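Local structure of bifunctional protein FolD (6V6Y) at residues L140-L145 with I222-G227; V158-R163 with G173-E178; V167-A172 with V182-S187. The protein probably oxidises 5,10-methylenetetrahydrofolate to 5,10-methenyltetrahydrofolate with NADP(+) and then hydrolyses the product to 10-formyltetrahydrofolate. All coordinates share one frame; numbering follows the deposited sequence.

Overall arrangement
All three contacts belong to the Rossmann-type NADP-binding domain, reach the same parallel sheet and touch the bound cofactor. Contacts 2 and 3 lie closest, their centres about 5 Å apart, because both use helix 168-177 and neighbouring strands; probable hydrogen bonds of 2.8 Å, Gly162 N to Ala185 O and Ala185 N to Val160 O, bind those strands. Contact 1, about 10 Å from contact 2 and 12 Å from contact 3 between centres, adds helix 137-148, whose Val143 CG2 lies 3.9 Å from Leu171 CD1 of contact 3. Along the cofactor, contact 1 meets the nicotinamide, Val167 of contact 3 lies beside the pyrophosphate, and contacts 2 and 3 hold the 2'-phosphate.

Contact 1 of 3, residues L140-L145 with I222-G227; sequences LGVVRL and IVVDVG. With NAP (NADP nicotinamide-adenine-dinucleotide phosphate), chain B.
Val142 of helix 137-148 rests on Val224 of strand 222-225, a helix-on-sheet contact within the Rossmann-type NADP-binding domain. The two side chains cross obliquely, each with its CB directed at the other segment. Val224 brings a single methyl, CG1, up to both branches of Val142: CG1 and CG2 of Val142 are each 4.1 Å from Val224 CG1. A chi1 of 177° sets that methyl anti to the backbone N of Val224, where it faces both branches of Val142. The second branch also reaches past the strand end, where Val142 CG2 comes 4.3 Å from Val226 CG2. No hydrogen bond joins the segments; the contact is buried and wholly apolar, and Leu171 of helix 168-177 packs on Val142 as well.

Val226 links this apolar patch to the cofactor. While CG2 faces Val142, its other methyl, CG1, lies 4.0 Å from C2N of the nicotinamide ring, and the carbonyl Val226 O approaches C2N to 3.2 Å. An Asx turn fixes the chain here: Gly227 N donates to Asp225 OD1 at 3.1 Å, meeting that oxygen on its anti side, 31° out of the carboxylate plane.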
# COMPACT_ATOMS: atom_id res chain seq x y z
N LEU A 140 2.74 -12.39 -5.27
CA LEU A 140 3.32 -13.50 -4.53
C LEU A 140 4.15 -14.38 -5.45
O LEU A 140 5.24 -14.82 -5.08
CB LEU A 140 2.22 -14.34 -3.86
CG LEU A 140 1.58 -13.75 -2.60
CD1 LEU A 140 0.29 -14.50 -2.24
CD2 LEU A 140 2.56 -13.75 -1.42
N GLY A 141 3.65 -14.62 -6.66
CA GLY A 141 4.35 -15.50 -7.57
C GLY A 141 5.63 -14.89 -8.07
O GLY A 141 6.63 -15.58 -8.28
N VAL A 142 5.63 -13.57 -8.27
CA VAL A 142 6.84 -12.89 -8.72
C VAL A 142 7.91 -12.92 -7.63
O VAL A 142 9.06 -13.28 -7.88
CB VAL A 142 6.50 -11.46 -9.15
CG1 VAL A 142 7.74 -10.61 -9.27
CG2 VAL A 142 5.69 -11.52 -10.46
N VAL A 143 7.53 -12.59 -6.39
CA VAL A 143 8.49 -12.65 -5.29
C VAL A 143 9.04 -14.08 -5.14
O VAL A 143 10.25 -14.30 -5.11
CB VAL A 143 7.85 -12.14 -3.98
CG1 VAL A 143 8.80 -12.34 -2.82
CG2 VAL A 143 7.49 -10.66 -4.09
N ARG A 144 8.14 -15.07 -5.07
CA ARG A 144 8.58 -16.45 -4.89
C ARG A 144 9.48 -16.90 -6.03
O ARG A 144 10.51 -17.55 -5.80
CB ARG A 144 7.37 -17.38 -4.77
CG ARG A 144 7.72 -18.86 -4.85
CD ARG A 144 7.82 -19.49 -3.48
NE ARG A 144 8.38 -20.84 -3.55
CZ ARG A 144 8.06 -21.84 -2.74
NH1 ARG A 144 7.16 -21.64 -1.77
NH2 ARG A 144 8.63 -23.03 -2.89
N LEU A 145 9.12 -16.54 -7.27
CA LEU A 145 9.96 -16.90 -8.41
C LEU A 145 11.37 -16.35 -8.25
O LEU A 145 12.36 -17.08 -8.45
CB LEU A 145 9.33 -16.42 -9.71
CG LEU A 145 10.07 -16.78 -11.00
CD1 LEU A 145 9.08 -17.03 -12.11
CD2 LEU A 145 11.05 -15.67 -11.42
N ILE A 222 17.89 -8.63 -13.83
CA ILE A 222 16.90 -9.70 -13.76
C ILE A 222 15.57 -9.11 -14.21
O ILE A 222 15.06 -8.19 -13.56
CB ILE A 222 16.80 -10.28 -12.34
CG1 ILE A 222 18.18 -10.60 -11.78
CG2 ILE A 222 15.84 -11.48 -12.30
CD1 ILE A 222 18.69 -11.95 -12.11
N VAL A 223 15.01 -9.62 -15.30
CA VAL A 223 13.81 -9.05 -15.91
C VAL A 223 12.66 -10.04 -15.76
O VAL A 223 12.75 -11.19 -16.22
CB VAL A 223 14.05 -8.68 -17.38
CG1 VAL A 223 12.77 -8.14 -18.00
CG2 VAL A 223 15.19 -7.66 -17.48
N VAL A 224 11.57 -9.59 -15.14
CA VAL A 224 10.36 -10.38 -14.90
C VAL A 224 9.23 -9.78 -15.73
O VAL A 224 8.88 -8.60 -15.54
CB VAL A 224 10.00 -10.42 -13.41
CG1 VAL A 224 8.71 -11.17 -13.18
CG2 VAL A 224 11.15 -11.04 -12.62
N ASP A 225 8.65 -10.56 -16.63
CA ASP A 225 7.70 -10.08 -17.63
C ASP A 225 6.31 -10.61 -17.30
O ASP A 225 5.99 -11.77 -17.58
CB ASP A 225 8.14 -10.52 -19.02
CG ASP A 225 7.32 -9.90 -20.13
OD1 ASP A 225 6.29 -9.24 -19.87
OD2 ASP A 225 7.72 -10.07 -21.30
N VAL A 226 5.46 -9.75 -16.74
CA VAL A 226 4.11 -10.15 -16.33
C VAL A 226 3.11 -10.03 -17.47
O VAL A 226 2.00 -10.58 -17.37
CB VAL A 226 3.66 -9.31 -15.11
CG1 VAL A 226 2.35 -9.81 -14.52
CG2 VAL A 226 4.76 -9.30 -14.03
N GLY A 227 3.47 -9.38 -18.58
CA GLY A 227 2.49 -9.14 -19.63
C GLY A 227 2.04 -10.43 -20.29
O GLY A 227 2.79 -11.40 -20.42
PA NAP B . -3.61 -2.45 -15.81
O1A NAP B . -4.53 -2.94 -16.86
O2A NAP B . -4.35 -1.85 -14.69
O5B NAP B . -2.56 -1.41 -16.45
C5B NAP B . -1.18 -1.66 -16.31
C4B NAP B . -0.42 -0.38 -15.95
O4B NAP B . 0.66 -0.20 -16.83
C3B NAP B . -1.29 0.86 -16.02
O3B NAP B . -1.68 1.24 -14.72
C2B NAP B . -0.42 1.92 -16.69
O2B NAP B . -0.08 2.98 -15.82
C1B NAP B . 0.84 1.18 -17.10
N9A NAP B . 1.13 1.40 -18.54
C8A NAP B . 0.34 1.01 -19.59
N7A NAP B . 0.94 1.40 -20.74
C5A NAP B . 2.10 2.03 -20.43
C6A NAP B . 3.08 2.62 -21.22
N6A NAP B . 2.96 2.61 -22.55
N1A NAP B . 4.18 3.20 -20.62
C2A NAP B . 4.29 3.20 -19.25
N3A NAP B . 3.31 2.61 -18.47
C4A NAP B . 2.22 2.04 -19.05
O3 NAP B . -2.67 -3.66 -15.31
PN NAP B . -2.91 -5.24 -15.18
O1N NAP B . -4.33 -5.46 -14.82
O2N NAP B . -1.84 -5.81 -14.34
O5D NAP B . -2.69 -5.73 -16.70
C5D NAP B . -1.43 -5.56 -17.31
C4D NAP B . -1.05 -6.81 -18.08
O4D NAP B . -0.64 -7.85 -17.21
C3D NAP B . -2.23 -7.34 -18.88
O3D NAP B . -1.88 -7.44 -20.24
C2D NAP B . -2.51 -8.71 -18.33
O2D NAP B . -2.74 -9.63 -19.37
C1D NAP B . -1.23 -9.07 -17.58
N1N NAP B . -1.53 -9.91 -16.41
C2N NAP B . -0.98 -11.15 -16.33
C3N NAP B . -1.25 -11.97 -15.23
C7N NAP B . -0.55 -13.29 -15.10
O7N NAP B . -0.91 -14.15 -14.05
N7N NAP B . 0.40 -13.61 -15.98
C4N NAP B . -2.08 -11.51 -14.22
C5N NAP B . -2.63 -10.24 -14.31
C6N NAP B . -2.35 -9.45 -15.42
P2B NAP B . -1.16 4.11 -15.40
O1X NAP B . -2.07 3.57 -14.32
O2X NAP B . -0.41 5.31 -14.86
O3X NAP B . -1.97 4.51 -16.60

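Contact 2 of 3, residues V158-R163 with G173-E178; sequences VVVVGR and GLLLRE. With NAP (NADP nicotinamide-adenine-dinucleotide phosphate), chain B.
One methyl, CD1 of Leu175, carries the contact of helix 168-177 with Val158 and Val160 of strand 157-161. Segment 173-178 begins at Gly173 and Leu174, the latter turned to Leu140 and Val143 of helix 137-148. Next comes Leu175, whose CD1 lies 3.6 Å from Val158 CG1 and 3.7 Å from Val160 CG2. Its side chain crosses that of Val158 at about a right angle and that of Val160 at a slant, bridging two residues on the same face of the strand. Leu176 packs on Leu184 of the second subunit, Arg177 NH2 is held by the carbonyls of Leu127 and Gly131, and Glu178 forms a salt bridge with Lys147. Glu178 N also bonds to Leu175 O at 3.0 Å.

Beyond the strand, Arg163 grips the cofactor's 2'-phosphate, which lies at the guanidinium edge, in its plane. A chi1 of 57° sets CG between the backbone N and the carbonyl carbon, and the chain then extends to NE, reaching the phosphate. NE donates to O1X at 3.0 Å (152°) and NH2 to O2X at 2.6 Å, while NH1 forms a salt bridge with Asp179 of the second subunit. A leucine in place of Arg163 would probably leave O1X and O2X without these donors and that aspartate without its mate. Strand, cofactor-binding loop and returning helix form the first half of a Rossmann beta-alpha-beta crossover, with an arginine at the 2'-phosphate, consistent with use of NADP.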
# COMPACT_ATOMS: atom_id res chain seq x y z
N VAL A 158 14.83 -2.27 -7.30
CA VAL A 158 13.75 -2.86 -8.08
C VAL A 158 12.89 -1.76 -8.68
O VAL A 158 12.43 -0.86 -7.96
CB VAL A 158 12.88 -3.81 -7.23
CG1 VAL A 158 11.80 -4.43 -8.08
CG2 VAL A 158 13.76 -4.87 -6.58
N VAL A 159 12.67 -1.82 -10.00
CA VAL A 159 11.66 -1.00 -10.67
C VAL A 159 10.48 -1.88 -11.07
O VAL A 159 10.65 -2.94 -11.68
CB VAL A 159 12.23 -0.25 -11.89
CG1 VAL A 159 11.12 0.53 -12.60
CG2 VAL A 159 13.37 0.68 -11.46
N VAL A 160 9.29 -1.45 -10.68
CA VAL A 160 8.03 -2.09 -11.06
C VAL A 160 7.33 -1.13 -12.00
O VAL A 160 7.09 0.04 -11.64
CB VAL A 160 7.19 -2.38 -9.81
CG1 VAL A 160 5.86 -3.00 -10.16
CG2 VAL A 160 7.99 -3.22 -8.82
N VAL A 161 7.04 -1.57 -13.22
CA VAL A 161 6.35 -0.72 -14.19
C VAL A 161 4.91 -1.19 -14.31
O VAL A 161 4.63 -2.29 -14.79
CB VAL A 161 7.03 -0.71 -15.56
CG1 VAL A 161 6.39 0.38 -16.44
CG2 VAL A 161 8.55 -0.49 -15.43
N GLY A 162 3.98 -0.32 -13.90
CA GLY A 162 2.58 -0.64 -13.83
C GLY A 162 2.15 -0.57 -12.38
O GLY A 162 2.88 -1.04 -11.50
N ARG A 163 0.99 0.01 -12.11
CA ARG A 163 0.60 0.28 -10.74
C ARG A 163 -0.82 -0.21 -10.47
O ARG A 163 -1.58 0.45 -9.75
CB ARG A 163 0.73 1.77 -10.42
CG ARG A 163 -0.09 2.63 -11.36
CD ARG A 163 -0.22 4.07 -10.89
NE ARG A 163 -0.70 4.88 -12.00
CZ ARG A 163 -0.96 6.18 -11.95
NH1 ARG A 163 -0.81 6.84 -10.81
NH2 ARG A 163 -1.38 6.81 -13.03
N GLY A 173 4.46 -3.50 -2.40
CA GLY A 173 4.37 -3.77 -0.97
C GLY A 173 5.12 -5.03 -0.56
O GLY A 173 5.79 -5.05 0.48
N LEU A 174 5.00 -6.10 -1.35
CA LEU A 174 5.70 -7.34 -1.00
C LEU A 174 7.21 -7.18 -1.14
O LEU A 174 7.97 -7.70 -0.31
CB LEU A 174 5.20 -8.50 -1.86
CG LEU A 174 3.74 -8.88 -1.60
CD1 LEU A 174 3.35 -10.08 -2.47
CD2 LEU A 174 3.49 -9.18 -0.11
N LEU A 175 7.67 -6.46 -2.17
CA LEU A 175 9.11 -6.25 -2.31
C LEU A 175 9.70 -5.45 -1.15
O LEU A 175 10.85 -5.70 -0.76
CB LEU A 175 9.41 -5.56 -3.63
CG LEU A 175 9.13 -6.44 -4.84
CD1 LEU A 175 9.05 -5.57 -6.10
CD2 LEU A 175 10.18 -7.54 -4.96
N LEU A 176 8.95 -4.50 -0.59
CA LEU A 176 9.47 -3.77 0.56
C LEU A 176 9.69 -4.68 1.74
O LEU A 176 10.62 -4.47 2.54
CB LEU A 176 8.51 -2.65 0.99
CG LEU A 176 8.52 -1.41 0.12
CD1 LEU A 176 7.24 -0.66 0.44
CD2 LEU A 176 9.79 -0.56 0.35
N ARG A 177 8.84 -5.69 1.90
CA ARG A 177 9.03 -6.66 2.97
C ARG A 177 10.30 -7.48 2.79
O ARG A 177 10.81 -8.03 3.77
CB ARG A 177 7.84 -7.59 3.07
CG ARG A 177 6.57 -6.96 3.53
CD ARG A 177 5.61 -8.09 3.73
NE ARG A 177 4.33 -7.63 4.18
CZ ARG A 177 3.47 -8.38 4.86
NH1 ARG A 177 3.78 -9.63 5.15
NH2 ARG A 177 2.31 -7.88 5.26
N GLU A 178 10.80 -7.59 1.57
CA GLU A 178 12.09 -8.22 1.29
C GLU A 178 13.25 -7.22 1.35
O GLU A 178 14.38 -7.58 0.98
CB GLU A 178 12.08 -8.91 -0.08
CG GLU A 178 10.85 -9.76 -0.37
CD GLU A 178 10.72 -10.96 0.56
OE1 GLU A 178 11.73 -11.35 1.18
OE2 GLU A 178 9.60 -11.51 0.68
PA NAP B . -3.61 -2.45 -15.81
O1A NAP B . -4.53 -2.94 -16.86
O2A NAP B . -4.35 -1.85 -14.69
O5B NAP B . -2.56 -1.41 -16.45
C5B NAP B . -1.18 -1.66 -16.31
C4B NAP B . -0.42 -0.38 -15.95
O4B NAP B . 0.66 -0.20 -16.83
C3B NAP B . -1.29 0.86 -16.02
O3B NAP B . -1.68 1.24 -14.72
C2B NAP B . -0.42 1.92 -16.69
O2B NAP B . -0.08 2.98 -15.82
C1B NAP B . 0.84 1.18 -17.10
N9A NAP B . 1.13 1.40 -18.54
C8A NAP B . 0.34 1.01 -19.59
N7A NAP B . 0.94 1.40 -20.74
C5A NAP B . 2.10 2.03 -20.43
C6A NAP B . 3.08 2.62 -21.22
N6A NAP B . 2.96 2.61 -22.55
N1A NAP B . 4.18 3.20 -20.62
C2A NAP B . 4.29 3.20 -19.25
N3A NAP B . 3.31 2.61 -18.47
C4A NAP B . 2.22 2.04 -19.05
O3 NAP B . -2.67 -3.66 -15.31
PN NAP B . -2.91 -5.24 -15.18
O1N NAP B . -4.33 -5.46 -14.82
O2N NAP B . -1.84 -5.81 -14.34
O5D NAP B . -2.69 -5.73 -16.70
C5D NAP B . -1.43 -5.56 -17.31
C4D NAP B . -1.05 -6.81 -18.08
O4D NAP B . -0.64 -7.85 -17.21
C3D NAP B . -2.23 -7.34 -18.88
O3D NAP B . -1.88 -7.44 -20.24
C2D NAP B . -2.51 -8.71 -18.33
O2D NAP B . -2.74 -9.63 -19.37
C1D NAP B . -1.23 -9.07 -17.58
N1N NAP B . -1.53 -9.91 -16.41
C2N NAP B . -0.98 -11.15 -16.33
C3N NAP B . -1.25 -11.97 -15.23
C7N NAP B . -0.55 -13.29 -15.10
O7N NAP B . -0.91 -14.15 -14.05
N7N NAP B . 0.40 -13.61 -15.98
C4N NAP B . -2.08 -11.51 -14.22
C5N NAP B . -2.63 -10.24 -14.31
C6N NAP B . -2.35 -9.45 -15.42
P2B NAP B . -1.16 4.11 -15.40
O1X NAP B . -2.07 3.57 -14.32
O2X NAP B . -0.41 5.31 -14.86
O3X NAP B . -1.97 4.51 -16.60

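Contact 3 of 3, residues V167-A172 with V182-S187; sequences VGKPLA and VTLAHS. With NAP (NADP nicotinamide-adenine-dinucleotide phosphate), chain B.
Ala172 and Leu184 make the closest apolar contact between segments 167-172 and 182-187, with Ala172 CB 3.5 Å from Leu184 CD1. The same CB also meets Val182 CG1 at 3.8 Å, so that this small residue sits over two strand side chains, both directed at the helix. The other branch of Leu184, CD2, reaches the Gly168 carbonyl, 3.7 Å from its O. Helix 168-172 and strand 182-185 run nearly antiparallel (172°), their axes 9.4 Å apart at closest. At the helix start, Val167 occupies the N-cap position and its CG2 makes van der Waals contact with the pyrophosphate oxygen O2N at 3.5 Å; the partial positive charge of the helix N-terminus would probably temper the charge there.

Hydrogen bonds to the cofactor come from Ser187, which binds the 2'-phosphate group through three: its backbone N is shared between O2B and O2X, each at 3.1 Å, and OG donates to O3X at 2.7 Å. Here chi1 of 79° places OG between the backbone N and the carbonyl carbon, turned to the phosphate. His186 CB approaches O2X, but its ring nitrogens are engaged elsewhere, ND1 with Lys188 N and NE2 with Ala180 O of the second subunit.

Between subunits, Lys169 NZ is hydrogen-bonded to Trp128 O of the second subunit. Residues Val182 to Leu184 pair antiparallel with a strand of that chain, continuing the sheet across the dimer. Helix and strand belong to a Rossmann beta-alpha-beta unit, its helix start near the pyrophosphate and its second strand leading to the 2'-phosphate.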
# COMPACT_ATOMS: atom_id res chain seq x y z
N VAL A 167 -1.41 -6.28 -9.75
CA VAL A 167 0.02 -6.60 -9.79
C VAL A 167 0.89 -5.53 -9.12
O VAL A 167 1.50 -5.78 -8.07
CB VAL A 167 0.48 -6.83 -11.25
CG1 VAL A 167 1.94 -7.21 -11.27
CG2 VAL A 167 -0.37 -7.88 -11.94
N GLY A 168 1.00 -4.35 -9.74
CA GLY A 168 2.10 -3.44 -9.39
C GLY A 168 2.13 -3.01 -7.93
O GLY A 168 3.16 -3.09 -7.26
N LYS A 169 0.98 -2.56 -7.42
CA LYS A 169 0.96 -2.06 -6.04
C LYS A 169 1.14 -3.15 -4.99
O LYS A 169 1.99 -2.98 -4.10
CB LYS A 169 -0.32 -1.24 -5.82
CG LYS A 169 -0.30 0.06 -6.63
CD LYS A 169 -1.41 1.00 -6.17
CE LYS A 169 -2.76 0.55 -6.68
NZ LYS A 169 -3.74 1.67 -6.68
N PRO A 170 0.40 -4.26 -4.99
CA PRO A 170 0.76 -5.31 -4.02
C PRO A 170 2.20 -5.82 -4.25
O PRO A 170 2.90 -6.12 -3.27
CB PRO A 170 -0.30 -6.40 -4.24
CG PRO A 170 -0.97 -6.08 -5.53
CD PRO A 170 -0.80 -4.62 -5.78
N LEU A 171 2.67 -5.86 -5.50
CA LEU A 171 4.07 -6.24 -5.72
C LEU A 171 5.01 -5.29 -4.99
O LEU A 171 5.92 -5.73 -4.26
CB LEU A 171 4.41 -6.26 -7.21
CG LEU A 171 5.85 -6.77 -7.44
CD1 LEU A 171 6.12 -8.08 -6.67
CD2 LEU A 171 6.14 -6.95 -8.90
N ALA A 172 4.81 -3.98 -5.16
CA ALA A 172 5.67 -3.02 -4.47
C ALA A 172 5.65 -3.26 -2.96
O ALA A 172 6.70 -3.26 -2.31
CB ALA A 172 5.24 -1.59 -4.80
N VAL A 182 12.29 0.21 -3.90
CA VAL A 182 11.24 0.01 -4.89
C VAL A 182 10.89 1.32 -5.57
O VAL A 182 10.65 2.33 -4.90
CB VAL A 182 10.00 -0.63 -4.26
CG1 VAL A 182 8.90 -0.73 -5.30
CG2 VAL A 182 10.35 -2.02 -3.72
N THR A 183 10.83 1.29 -6.89
CA THR A 183 10.34 2.40 -7.69
C THR A 183 9.09 1.90 -8.39
O THR A 183 9.13 0.86 -9.08
CB THR A 183 11.39 2.87 -8.71
OG1 THR A 183 12.56 3.29 -8.00
CG2 THR A 183 10.89 4.04 -9.53
N LEU A 184 7.97 2.61 -8.19
CA LEU A 184 6.74 2.33 -8.92
C LEU A 184 6.64 3.33 -10.08
O LEU A 184 6.52 4.54 -9.86
CB LEU A 184 5.51 2.41 -8.02
CG LEU A 184 4.99 1.10 -7.42
CD1 LEU A 184 3.98 1.35 -6.30
CD2 LEU A 184 4.37 0.18 -8.48
N ALA A 185 6.71 2.81 -11.30
CA ALA A 185 6.56 3.60 -12.51
C ALA A 185 5.26 3.21 -13.21
O ALA A 185 4.62 2.20 -12.88
CB ALA A 185 7.77 3.43 -13.44
N HIS A 186 4.85 4.02 -14.18
CA HIS A 186 3.51 3.88 -14.74
C HIS A 186 3.42 4.77 -15.97
O HIS A 186 4.42 5.36 -16.40
CB HIS A 186 2.44 4.25 -13.72
CG HIS A 186 2.73 5.53 -13.00
ND1 HIS A 186 2.68 6.76 -13.62
CD2 HIS A 186 3.11 5.77 -11.72
CE1 HIS A 186 2.99 7.70 -12.75
NE2 HIS A 186 3.27 7.13 -11.59
N SER A 187 2.21 4.91 -16.51
CA SER A 187 2.09 5.57 -17.81
C SER A 187 2.40 7.06 -17.76
O SER A 187 2.61 7.66 -18.81
CB SER A 187 0.69 5.34 -18.37
OG SER A 187 -0.24 6.21 -17.75
PA NAP B . -3.61 -2.45 -15.81
O1A NAP B . -4.53 -2.94 -16.86
O2A NAP B . -4.35 -1.85 -14.69
O5B NAP B . -2.56 -1.41 -16.45
C5B NAP B . -1.18 -1.66 -16.31
C4B NAP B . -0.42 -0.38 -15.95
O4B NAP B . 0.66 -0.20 -16.83
C3B NAP B . -1.29 0.86 -16.02
O3B NAP B . -1.68 1.24 -14.72
C2B NAP B . -0.42 1.92 -16.69
O2B NAP B . -0.08 2.98 -15.82
C1B NAP B . 0.84 1.18 -17.10
N9A NAP B . 1.13 1.40 -18.54
C8A NAP B . 0.34 1.01 -19.59
N7A NAP B . 0.94 1.40 -20.74
C5A NAP B . 2.10 2.03 -20.43
C6A NAP B . 3.08 2.62 -21.22
N6A NAP B . 2.96 2.61 -22.55
N1A NAP B . 4.18 3.20 -20.62
C2A NAP B . 4.29 3.20 -19.25
N3A NAP B . 3.31 2.61 -18.47
C4A NAP B . 2.22 2.04 -19.05
O3 NAP B . -2.67 -3.66 -15.31
PN NAP B . -2.91 -5.24 -15.18
O1N NAP B . -4.33 -5.46 -14.82
O2N NAP B . -1.84 -5.81 -14.34
O5D NAP B . -2.69 -5.73 -16.70
C5D NAP B . -1.43 -5.56 -17.31
C4D NAP B . -1.05 -6.81 -18.08
O4D NAP B . -0.64 -7.85 -17.21
C3D NAP B . -2.23 -7.34 -18.88
O3D NAP B . -1.88 -7.44 -20.24
C2D NAP B . -2.51 -8.71 -18.33
O2D NAP B . -2.74 -9.63 -19.37
C1D NAP B . -1.23 -9.07 -17.58
N1N NAP B . -1.53 -9.91 -16.41
C2N NAP B . -0.98 -11.15 -16.33
C3N NAP B . -1.25 -11.97 -15.23
C7N NAP B . -0.55 -13.29 -15.10
O7N NAP B . -0.91 -14.15 -14.05
N7N NAP B . 0.40 -13.61 -15.98
C4N NAP B . -2.08 -11.51 -14.22
C5N NAP B . -2.63 -10.24 -14.31
C6N NAP B . -2.35 -9.45 -15.42
P2B NAP B . -1.16 4.11 -15.40
O1X NAP B . -2.07 3.57 -14.32
O2X NAP B . -0.41 5.31 -14.86
O3X NAP B . -1.97 4.51 -16.60